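Local coordinates for HTH-type transcriptional regulator mcbR (Escherichia coli UMEA 3718-1, PDB 4P9F), which is important for biofilm formation and represses expression of McbA by binding its promoter region, preventing colanic acid overproduction and mucoidy, at residues S5-V10 with L49-S54; D13-L18 with L152-G157; L29-L34 with M40-V45. All coordinates share one frame; numbering follows the deposited sequence.

Contact 1 (S5-V10 with L49-S54)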
loop_
_atom_site.group_PDB
_atom_site.type_symbol
_atom_site.label_atom_id
_atom_site.label_comp_id
_atom_site.label_asym_id
_atom_site.label_seq_id
_atom_site.Cartn_x
_atom_site.Cartn_y
_atom_site.Cartn_z
ATOM N N SER A 5 -5.618 2.160 22.236
ATOM C CA SER A 5 -6.800 1.376 21.967
ATOM C C SER A 5 -6.432 -0.089 22.112
ATOM O O SER A 5 -5.367 -0.506 21.658
ATOM C CB SER A 5 -7.306 1.696 20.557
ATOM O OG SER A 5 -8.019 0.612 20.009
ATOM N N LEU A 6 -7.311 -0.877 22.724
ATOM C CA LEU A 6 -7.068 -2.311 22.864
ATOM C C LEU A 6 -7.077 -2.932 21.470
ATOM O O LEU A 6 -6.302 -3.834 21.142
ATOM C CB LEU A 6 -8.142 -2.952 23.765
ATOM C CG LEU A 6 -7.989 -2.632 25.253
ATOM C CD1 LEU A 6 -8.977 -3.457 26.125
ATOM C CD2 LEU A 6 -6.526 -2.751 25.724
ATOM N N THR A 7 -8.008 -2.481 20.650
ATOM C CA THR A 7 -8.086 -3.008 19.297
ATOM C C THR A 7 -6.803 -2.731 18.494
ATOM O O THR A 7 -6.285 -3.616 17.831
ATOM C CB THR A 7 -9.264 -2.380 18.556
ATOM O OG1 THR A 7 -10.441 -2.549 19.345
ATOM C CG2 THR A 7 -9.445 -3.017 17.137
ATOM N N LEU A 8 -6.276 -1.515 18.608
ATOM C CA LEU A 8 -5.056 -1.149 17.874
ATOM C C LEU A 8 -3.869 -1.966 18.372
ATOM O O LEU A 8 -3.023 -2.375 17.586
ATOM C CB LEU A 8 -4.744 0.347 18.029
ATOM C CG LEU A 8 -3.451 0.866 17.355
ATOM C CD1 LEU A 8 -3.473 0.549 15.845
ATOM C CD2 LEU A 8 -3.291 2.378 17.600
ATOM N N GLN A 9 -3.841 -2.229 19.681
ATOM C CA GLN A 9 -2.731 -2.945 20.281
ATOM C C GLN A 9 -2.696 -4.383 19.784
ATOM O O GLN A 9 -1.644 -4.911 19.411
ATOM C CB GLN A 9 -2.856 -2.918 21.809
ATOM C CG GLN A 9 -1.655 -3.450 22.509
ATOM C CD GLN A 9 -0.415 -2.669 22.129
ATOM O OE1 GLN A 9 0.551 -3.228 21.600
ATOM N NE2 GLN A 9 -0.446 -1.360 22.373
ATOM N N VAL A 10 -3.853 -5.019 19.749
ATOM C CA VAL A 10 -3.918 -6.368 19.186
ATOM C C VAL A 10 -3.564 -6.361 17.691
ATOM O O VAL A 10 -2.854 -7.225 17.210
ATOM C CB VAL A 10 -5.324 -6.997 19.370
ATOM C CG1 VAL A 10 -5.373 -8.381 18.719
ATOM C CG2 VAL A 10 -5.693 -7.084 20.881
ATOM N N LEU A 49 -8.637 -8.517 14.035
ATOM C CA LEU A 49 -8.549 -9.527 12.992
ATOM C C LEU A 49 -9.281 -9.073 11.719
ATOM O O LEU A 49 -8.772 -9.254 10.616
ATOM C CB LEU A 49 -9.109 -10.856 13.512
ATOM C CG LEU A 49 -8.274 -11.525 14.610
ATOM C CD1 LEU A 49 -9.129 -12.519 15.413
ATOM C CD2 LEU A 49 -7.091 -12.265 13.993
ATOM N N LEU A 50 -10.455 -8.466 11.880
ATOM C CA LEU A 50 -11.246 -7.976 10.742
ATOM C C LEU A 50 -10.562 -6.814 10.048
ATOM O O LEU A 50 -10.685 -6.670 8.831
ATOM C CB LEU A 50 -12.658 -7.582 11.184
ATOM C CG LEU A 50 -13.532 -8.799 11.499
ATOM C CD1 LEU A 50 -14.865 -8.395 12.127
ATOM C CD2 LEU A 50 -13.749 -9.608 10.222
ATOM N N ARG A 51 -9.831 -5.997 10.810
ATOM C CA ARG A 51 -9.029 -4.934 10.201
ATOM C C ARG A 51 -7.980 -5.533 9.255
ATOM O O ARG A 51 -7.717 -4.993 8.184
ATOM C CB ARG A 51 -8.321 -4.113 11.283
ATOM C CG ARG A 51 -9.224 -3.163 12.078
ATOM C CD ARG A 51 -8.385 -2.355 13.086
ATOM N NE ARG A 51 -9.223 -1.437 13.857
ATOM C CZ ARG A 51 -8.760 -0.546 14.719
ATOM N NH1 ARG A 51 -7.448 -0.466 14.946
ATOM N NH2 ARG A 51 -9.612 0.254 15.347
ATOM N N LEU A 52 -7.391 -6.656 9.655
ATOM C CA LEU A 52 -6.405 -7.326 8.823
ATOM C C LEU A 52 -7.062 -7.989 7.604
ATOM O O LEU A 52 -6.507 -7.971 6.497
ATOM C CB LEU A 52 -5.628 -8.335 9.667
ATOM C CG LEU A 52 -4.712 -7.670 10.706
ATOM C CD1 LEU A 52 -4.193 -8.675 11.724
ATOM C CD2 LEU A 52 -3.532 -7.000 10.006
ATOM N N VAL A 53 -8.260 -8.540 7.796
ATOM C CA VAL A 53 -9.024 -9.087 6.682
ATOM C C VAL A 53 -9.290 -7.995 5.645
ATOM O O VAL A 53 -9.160 -8.230 4.456
ATOM C CB VAL A 53 -10.350 -9.721 7.149
ATOM C CG1 VAL A 53 -11.325 -9.959 5.960
ATOM C CG2 VAL A 53 -10.068 -11.006 7.921
ATOM N N SER A 54 -9.642 -6.797 6.103
ATOM C CA SER A 54 -10.014 -5.715 5.189
ATOM C C SER A 54 -8.851 -5.267 4.289
ATOM O O SER A 54 -9.084 -4.700 3.220
ATOM C CB SER A 54 -10.571 -4.516 5.966
ATOM O OG SER A 54 -9.539 -3.848 6.661
#

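Contact 2 (D13-L18 with L152-G157)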
loop_
_atom_site.group_PDB
_atom_site.type_symbol
_atom_site.label_atom_id
_atom_site.label_comp_id
_atom_site.label_asym_id
_atom_site.label_seq_id
_atom_site.Cartn_x
_atom_site.Cartn_y
_atom_site.Cartn_z
ATOM N N ASP A 13 0.185 -5.926 17.193
ATOM C CA ASP A 13 0.894 -7.149 17.577
ATOM C C ASP A 13 0.726 -8.263 16.528
ATOM O O ASP A 13 1.678 -8.973 16.200
ATOM C CB ASP A 13 0.442 -7.610 18.958
ATOM C CG ASP A 13 0.965 -6.682 20.071
ATOM O OD1 ASP A 13 1.941 -5.937 19.810
ATOM O OD2 ASP A 13 0.406 -6.691 21.193
ATOM N N LEU A 14 -0.478 -8.410 15.992
ATOM C CA LEU A 14 -0.690 -9.368 14.914
ATOM C C LEU A 14 0.085 -8.963 13.643
ATOM O O LEU A 14 0.619 -9.818 12.947
ATOM C CB LEU A 14 -2.174 -9.497 14.578
ATOM C CG LEU A 14 -3.034 -10.231 15.611
ATOM C CD1 LEU A 14 -4.508 -10.040 15.308
ATOM C CD2 LEU A 14 -2.653 -11.713 15.663
ATOM N N LYS A 15 0.120 -7.673 13.321
ATOM C CA LYS A 15 0.934 -7.214 12.178
ATOM C C LYS A 15 2.398 -7.587 12.389
ATOM O O LYS A 15 3.075 -8.066 11.473
ATOM C CB LYS A 15 0.798 -5.712 11.986
ATOM C CG LYS A 15 -0.541 -5.261 11.379
ATOM C CD LYS A 15 -0.564 -3.717 11.208
ATOM C CE LYS A 15 -1.848 -3.230 10.504
ATOM N NZ LYS A 15 -1.897 -1.720 10.320
ATOM N N HIS A 16 2.870 -7.385 13.616
ATOM C CA HIS A 16 4.251 -7.693 13.963
ATOM C C HIS A 16 4.525 -9.191 13.822
ATOM O O HIS A 16 5.488 -9.587 13.173
ATOM C CB HIS A 16 4.565 -7.204 15.388
ATOM C CG HIS A 16 6.001 -7.382 15.780
ATOM N ND1 HIS A 16 6.451 -8.482 16.472
ATOM C CD2 HIS A 16 7.103 -6.645 15.495
ATOM C CE1 HIS A 16 7.760 -8.392 16.650
ATOM N NE2 HIS A 16 8.179 -7.287 16.061
ATOM N N GLN A 17 3.645 -10.015 14.391
ATOM C CA GLN A 17 3.755 -11.471 14.302
ATOM C C GLN A 17 3.757 -11.951 12.846
ATOM O O GLN A 17 4.578 -12.776 12.465
ATOM C CB GLN A 17 2.579 -12.140 15.031
ATOM C CG GLN A 17 2.551 -11.907 16.524
ATOM C CD GLN A 17 3.776 -12.465 17.210
ATOM O OE1 GLN A 17 4.522 -11.737 17.862
ATOM N NE2 GLN A 17 3.982 -13.768 17.079
ATOM N N LEU A 18 2.851 -11.401 12.036
ATOM C CA LEU A 18 2.786 -11.744 10.612
ATOM C C LEU A 18 4.081 -11.344 9.920
ATOM O O LEU A 18 4.689 -12.164 9.248
ATOM C CB LEU A 18 1.582 -11.079 9.937
ATOM C CG LEU A 18 0.210 -11.695 10.243
ATOM C CD1 LEU A 18 -0.900 -10.750 9.801
ATOM C CD2 LEU A 18 0.037 -13.073 9.554
ATOM N N LEU A 152 3.170 -4.136 3.077
ATOM C CA LEU A 152 3.709 -5.166 2.186
ATOM C C LEU A 152 4.548 -6.194 2.963
ATOM O O LEU A 152 4.548 -7.375 2.633
ATOM C CB LEU A 152 4.510 -4.507 1.068
ATOM C CG LEU A 152 3.623 -3.730 0.074
ATOM C CD1 LEU A 152 4.450 -2.790 -0.826
ATOM C CD2 LEU A 152 2.808 -4.709 -0.801
ATOM N N TRP A 153 5.228 -5.753 4.017
ATOM C CA TRP A 153 5.956 -6.679 4.884
ATOM C C TRP A 153 5.010 -7.647 5.590
ATOM O O TRP A 153 5.352 -8.809 5.829
ATOM C CB TRP A 153 6.750 -5.902 5.928
ATOM C CG TRP A 153 7.976 -5.216 5.388
ATOM C CD1 TRP A 153 8.536 -5.367 4.148
ATOM C CD2 TRP A 153 8.750 -4.211 6.062
ATOM N NE1 TRP A 153 9.640 -4.543 4.026
ATOM C CE2 TRP A 153 9.789 -3.821 5.187
ATOM C CE3 TRP A 153 8.668 -3.604 7.335
ATOM C CZ2 TRP A 153 10.743 -2.859 5.538
ATOM C CZ3 TRP A 153 9.619 -2.646 7.684
ATOM C CH2 TRP A 153 10.646 -2.289 6.790
ATOM N N VAL A 154 3.842 -7.139 5.976
ATOM C CA VAL A 154 2.802 -7.971 6.582
ATOM C C VAL A 154 2.320 -9.021 5.579
ATOM O O VAL A 154 2.141 -10.173 5.937
ATOM C CB VAL A 154 1.598 -7.134 7.065
ATOM C CG1 VAL A 154 0.438 -8.050 7.491
ATOM C CG2 VAL A 154 2.002 -6.213 8.245
ATOM N N ARG A 155 2.123 -8.614 4.327
ATOM C CA ARG A 155 1.647 -9.517 3.270
ATOM C C ARG A 155 2.685 -10.619 2.964
ATOM O O ARG A 155 2.338 -11.773 2.797
ATOM C CB ARG A 155 1.338 -8.712 1.990
ATOM C CG ARG A 155 0.151 -7.771 2.115
ATOM C CD ARG A 155 -1.159 -8.503 2.301
ATOM N NE ARG A 155 -1.700 -9.128 1.086
ATOM C CZ ARG A 155 -2.400 -8.448 0.170
ATOM N NH1 ARG A 155 -2.574 -7.140 0.312
ATOM N NH2 ARG A 155 -2.913 -9.056 -0.882
HETATM N N MSE A 156 3.964 -10.259 2.882
HETATM C CA MSE A 156 4.965 -11.283 2.598
HETATM C C MSE A 156 5.347 -12.076 3.840
HETATM O O MSE A 156 5.920 -13.163 3.724
HETATM C CB MSE A 156 6.216 -10.677 1.976
HETATM C CG MSE A 156 7.036 -9.818 2.887
HETATM SE SE MSE A 156 8.597 -9.121 1.905
HETATM C CE MSE A 156 9.576 -10.688 1.715
ATOM N N GLY A 157 5.009 -11.536 5.012
ATOM C CA GLY A 157 5.347 -12.126 6.291
ATOM C C GLY A 157 5.279 -13.639 6.464
ATOM O O GLY A 157 6.227 -14.227 6.979
#

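Contact 3 (L29-L34 with M40-V45)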
loop_
_atom_site.group_PDB
_atom_site.type_symbol
_atom_site.label_atom_id
_atom_site.label_comp_id
_atom_site.label_asym_id
_atom_site.label_seq_id
_atom_site.Cartn_x
_atom_site.Cartn_y
_atom_site.Cartn_z
ATOM N N LEU A 29 -6.627 -19.328 12.790
ATOM C CA LEU A 29 -6.626 -18.498 13.995
ATOM C C LEU A 29 -8.027 -18.423 14.580
ATOM O O LEU A 29 -8.946 -17.946 13.913
ATOM C CB LEU A 29 -6.115 -17.095 13.665
ATOM C CG LEU A 29 -4.834 -17.056 12.822
ATOM C CD1 LEU A 29 -4.437 -15.604 12.480
ATOM C CD2 LEU A 29 -3.690 -17.782 13.531
ATOM N N ILE A 30 -8.176 -18.804 15.841
ATOM C CA ILE A 30 -9.498 -18.825 16.473
ATOM C C ILE A 30 -9.619 -17.607 17.389
ATOM O O ILE A 30 -8.847 -17.462 18.344
ATOM C CB ILE A 30 -9.746 -20.153 17.257
ATOM C CG1 ILE A 30 -9.771 -21.350 16.296
ATOM C CG2 ILE A 30 -11.055 -20.099 18.089
ATOM C CD1 ILE A 30 -8.486 -22.117 16.236
ATOM N N THR A 31 -10.529 -16.694 17.045
ATOM C CA THR A 31 -10.730 -15.452 17.802
ATOM C C THR A 31 -10.789 -15.678 19.328
ATOM O O THR A 31 -10.099 -15.010 20.101
ATOM C CB THR A 31 -12.015 -14.757 17.309
ATOM O OG1 THR A 31 -11.953 -14.651 15.879
ATOM C CG2 THR A 31 -12.169 -13.377 17.905
ATOM N N LYS A 32 -11.599 -16.643 19.746
ATOM C CA LYS A 32 -11.774 -16.983 21.154
ATOM C C LYS A 32 -10.447 -17.374 21.844
ATOM O O LYS A 32 -10.184 -16.950 22.971
ATOM C CB LYS A 32 -12.786 -18.127 21.282
ATOM C CG LYS A 32 -13.034 -18.584 22.710
ATOM C CD LYS A 32 -13.739 -17.523 23.532
ATOM C CE LYS A 32 -15.165 -17.940 23.871
ATOM N NZ LYS A 32 -15.233 -19.241 24.609
ATOM N N ASN A 33 -9.639 -18.204 21.182
ATOM C CA ASN A 33 -8.314 -18.579 21.707
ATOM C C ASN A 33 -7.451 -17.359 21.920
ATOM O O ASN A 33 -6.757 -17.240 22.922
ATOM C CB ASN A 33 -7.563 -19.517 20.758
ATOM C CG ASN A 33 -8.138 -20.921 20.713
ATOM O OD1 ASN A 33 -9.193 -21.201 21.261
ATOM N ND2 ASN A 33 -7.432 -21.812 20.027
ATOM N N LEU A 34 -7.462 -16.460 20.948
ATOM C CA LEU A 34 -6.606 -15.282 21.041
ATOM C C LEU A 34 -7.082 -14.379 22.186
ATOM O O LEU A 34 -6.275 -13.853 22.933
ATOM C CB LEU A 34 -6.595 -14.508 19.720
ATOM C CG LEU A 34 -5.621 -13.317 19.697
ATOM C CD1 LEU A 34 -4.243 -13.723 20.221
ATOM C CD2 LEU A 34 -5.525 -12.733 18.260
HETATM N N MSE A 40 -8.486 -10.746 27.198
HETATM C CA MSE A 40 -9.367 -9.683 26.711
HETATM C C MSE A 40 -10.745 -10.168 26.336
HETATM O O MSE A 40 -10.954 -11.352 26.107
HETATM C CB MSE A 40 -8.787 -9.005 25.469
HETATM C CG MSE A 40 -7.590 -8.146 25.731
HETATM SE SE MSE A 40 -7.011 -7.308 24.065
HETATM C CE MSE A 40 -5.383 -6.522 24.785
ATOM N N SER A 41 -11.668 -9.218 26.213
ATOM C CA SER A 41 -12.946 -9.452 25.554
ATOM C C SER A 41 -12.738 -9.825 24.094
ATOM O O SER A 41 -11.741 -9.450 23.477
ATOM C CB SER A 41 -13.849 -8.222 25.647
ATOM O OG SER A 41 -14.015 -7.873 27.002
ATOM N N ILE A 42 -13.672 -10.601 23.564
ATOM C CA ILE A 42 -13.706 -10.939 22.141
ATOM C C ILE A 42 -13.711 -9.718 21.222
ATOM O O ILE A 42 -13.114 -9.726 20.134
ATOM C CB ILE A 42 -14.992 -11.763 21.822
ATOM C CG1 ILE A 42 -14.931 -13.127 22.480
ATOM C CG2 ILE A 42 -15.136 -11.996 20.342
ATOM C CD1 ILE A 42 -13.763 -13.921 22.039
ATOM N N THR A 43 -14.412 -8.676 21.657
ATOM C CA THR A 43 -14.660 -7.515 20.795
ATOM C C THR A 43 -13.412 -6.842 20.192
ATOM O O THR A 43 -13.327 -6.732 18.974
ATOM C CB THR A 43 -15.489 -6.457 21.539
ATOM O OG1 THR A 43 -16.728 -7.049 21.946
ATOM C CG2 THR A 43 -15.752 -5.267 20.635
ATOM N N PRO A 44 -12.427 -6.430 21.022
ATOM C CA PRO A 44 -11.281 -5.801 20.333
ATOM C C PRO A 44 -10.432 -6.797 19.529
ATOM O O PRO A 44 -9.827 -6.413 18.536
ATOM C CB PRO A 44 -10.447 -5.209 21.481
ATOM C CG PRO A 44 -10.792 -6.062 22.694
ATOM C CD PRO A 44 -12.272 -6.434 22.495
ATOM N N VAL A 45 -10.428 -8.058 19.939
ATOM C CA VAL A 45 -9.662 -9.095 19.233
ATOM C C VAL A 45 -10.284 -9.369 17.871
ATOM O O VAL A 45 -9.593 -9.340 16.848
ATOM C CB VAL A 45 -9.589 -10.384 20.070
ATOM C CG1 VAL A 45 -8.838 -11.478 19.299
ATOM C CG2 VAL A 45 -8.880 -10.062 21.399
#

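Contact 1 (S5-V10 with L49-S54)
The backbones of Thr7 and Arg51 stay well apart, with 9.3 Å between their CA atoms, and the long Arg51 side chain bridges helix 42-54 and the first turn of helix 6-19. Arg51 leaves its helix with CG beside the backbone N (chi1 -74°) and runs extended from CG to NE, which carries the guanidinium across to the other segment. There it meets the Thr7 side chain at about a right angle. Thr7 CG2 sits over the centre of one guanidinium face, 3.5 Å from Arg51 CZ, with NE and NH2 of Arg51 only slightly farther off. The same methyl is anti to the Thr7 backbone N, which leaves OG1 beside that N, where it hydrogen-bonds to Glu47. At the end of the group, Arg51 NH1 approaches Leu8 CA obliquely at 3.8 Å and brushes CB and CD1 of Leu8. No hydrogen bond joins the two segments. The charge of Arg51 is met instead by a salt bridge from NH1 to Glu11, one turn beyond Thr7, so a methyl covers one face of the guanidinium while the carboxylate holds NH1. Each segment also carries a local side-chain bond: Ser5 OG caps helix 6-19 by accepting from Leu8 N at 3.1 Å, nearly straight at 164°, and Ser54 OG donates to Arg51 O at 2.6 Å. In the GntR-type winged helix-turn-helix domain this surface contact joins the start of the N-terminal helix to the C-terminal part of helix 42-54. Val10 packs on Ala48, Leu49 reaches Phe66 of strand 65-67, and Arg51 also packs on Ser54 of the second subunit.

Contact 2 (D13-L18 with L152-G157)
Lys15 and Leu18 of the DNA-binding winged-helix domain grip Val154 of the helical FCD domain, so this buried contact lies at the junction of the two parts of a GntR regulator. Val154 divides its methyls between the two residues. CG1, anti to the Val154 backbone N (chi1 171°), faces Leu18, where it comes to 3.8 Å from Leu18 CD1 and also rests on CB. CG2, beside the Val154 backbone N, turns to Lys15 and lies 4.0 Å from Lys15 CB and 3.9 Å from Lys15 O. From its side chain Lys15 offers the CB and CG end. Beyond CG the chain is extended and carries NZ away from helix 143-156, toward a long, weak ion pair with Glu11 of its own helix. The carbonyl that CG2 touches accepts a hydrogen bond from Ser19 OG. Leu18 has CG beside its backbone N (chi1 -75°), and its CD1 arm slants across the valine from there; the same side chain packs on Leu23. Ala57, from the loop after helix 42-54, adds a further apolar neighbour to Val154. The two backbones close in at the end of helix 143-156, where the CA atoms of Leu18 and Gly157 are 5.0 Å apart. Because Gly157 carries no CB, its CA can come to 3.0 Å from Leu18 O in a CA-H...O contact, bent to 126° at the hydrogen.

Contact 3 (L29-L34 with M40-V45)
Leu34, which packs against Val45, donates its backbone N-H to Ile30 O, 3.1 Å from Leu34 N, closing the first turn of helix 31-38 behind its N-cap residue Ile30. A second polar anchor is Thr31 OG1, hydrogen-bonded to Gln64 O. Between the segments no hydrogen bond forms, and aliphatic side chains do most of the touching. Val45 CG1, anti to the Val45 backbone N (chi1 178°), projects toward helix 31-38 and settles 3.7 Å from Leu34 CD2, with CG and CB of Leu34 almost as near. The same methyl lies 3.8 Å from Thr31 O and 4.1 Å from Thr31 CG2. Thr31 and Val45 slide past each other in opposite directions, whereas Thr31 meets Ile42 at about a right angle, its CG2 touching Ile42 CG2. One threonine methyl thus bears on both Ile42 and Val45. Ile42 uses its other branch farther out: CD1 reaches over to Lys32 CA at 3.8 Å and touches the bent aliphatic chain at CD. Beyond that point Lys32 NZ has a long, weak ion pair with Glu36. This is the core of the helix-turn-helix motif, whose second helix, 42-54, is probably the recognition helix, as in other winged-helix repressors. Ala35 adds to the interface under both Ile42 and Val45. Helix 6-19 backs the motif through Leu14 on Leu34 and Val10 on selenomethionine Met40, while Leu29 in strand 28-30 pairs through its backbone with Phe66 of strand 65-67.

How the contacts relate
From the N terminus, helix 6-19 supplies the first segment of contact 1 and, about two turns later, that of contact 2. The chain then passes through strand 28-30 and forms contact 3, a short loop within the helix-turn-helix that lies inside the spans of both others. Contact 1 closes next, when helix 42-54 returns to the N-terminal helix. Contact 2 stays open until helix 143-156, so contacts 1 and 2 cross along the chain. Leu14 joins all three regions, touching Leu49, Leu52 and Leu34. Contacts 1 and 3 lie within the winged-helix domain and join its helices, and contact 2 connects it to the FCD domain.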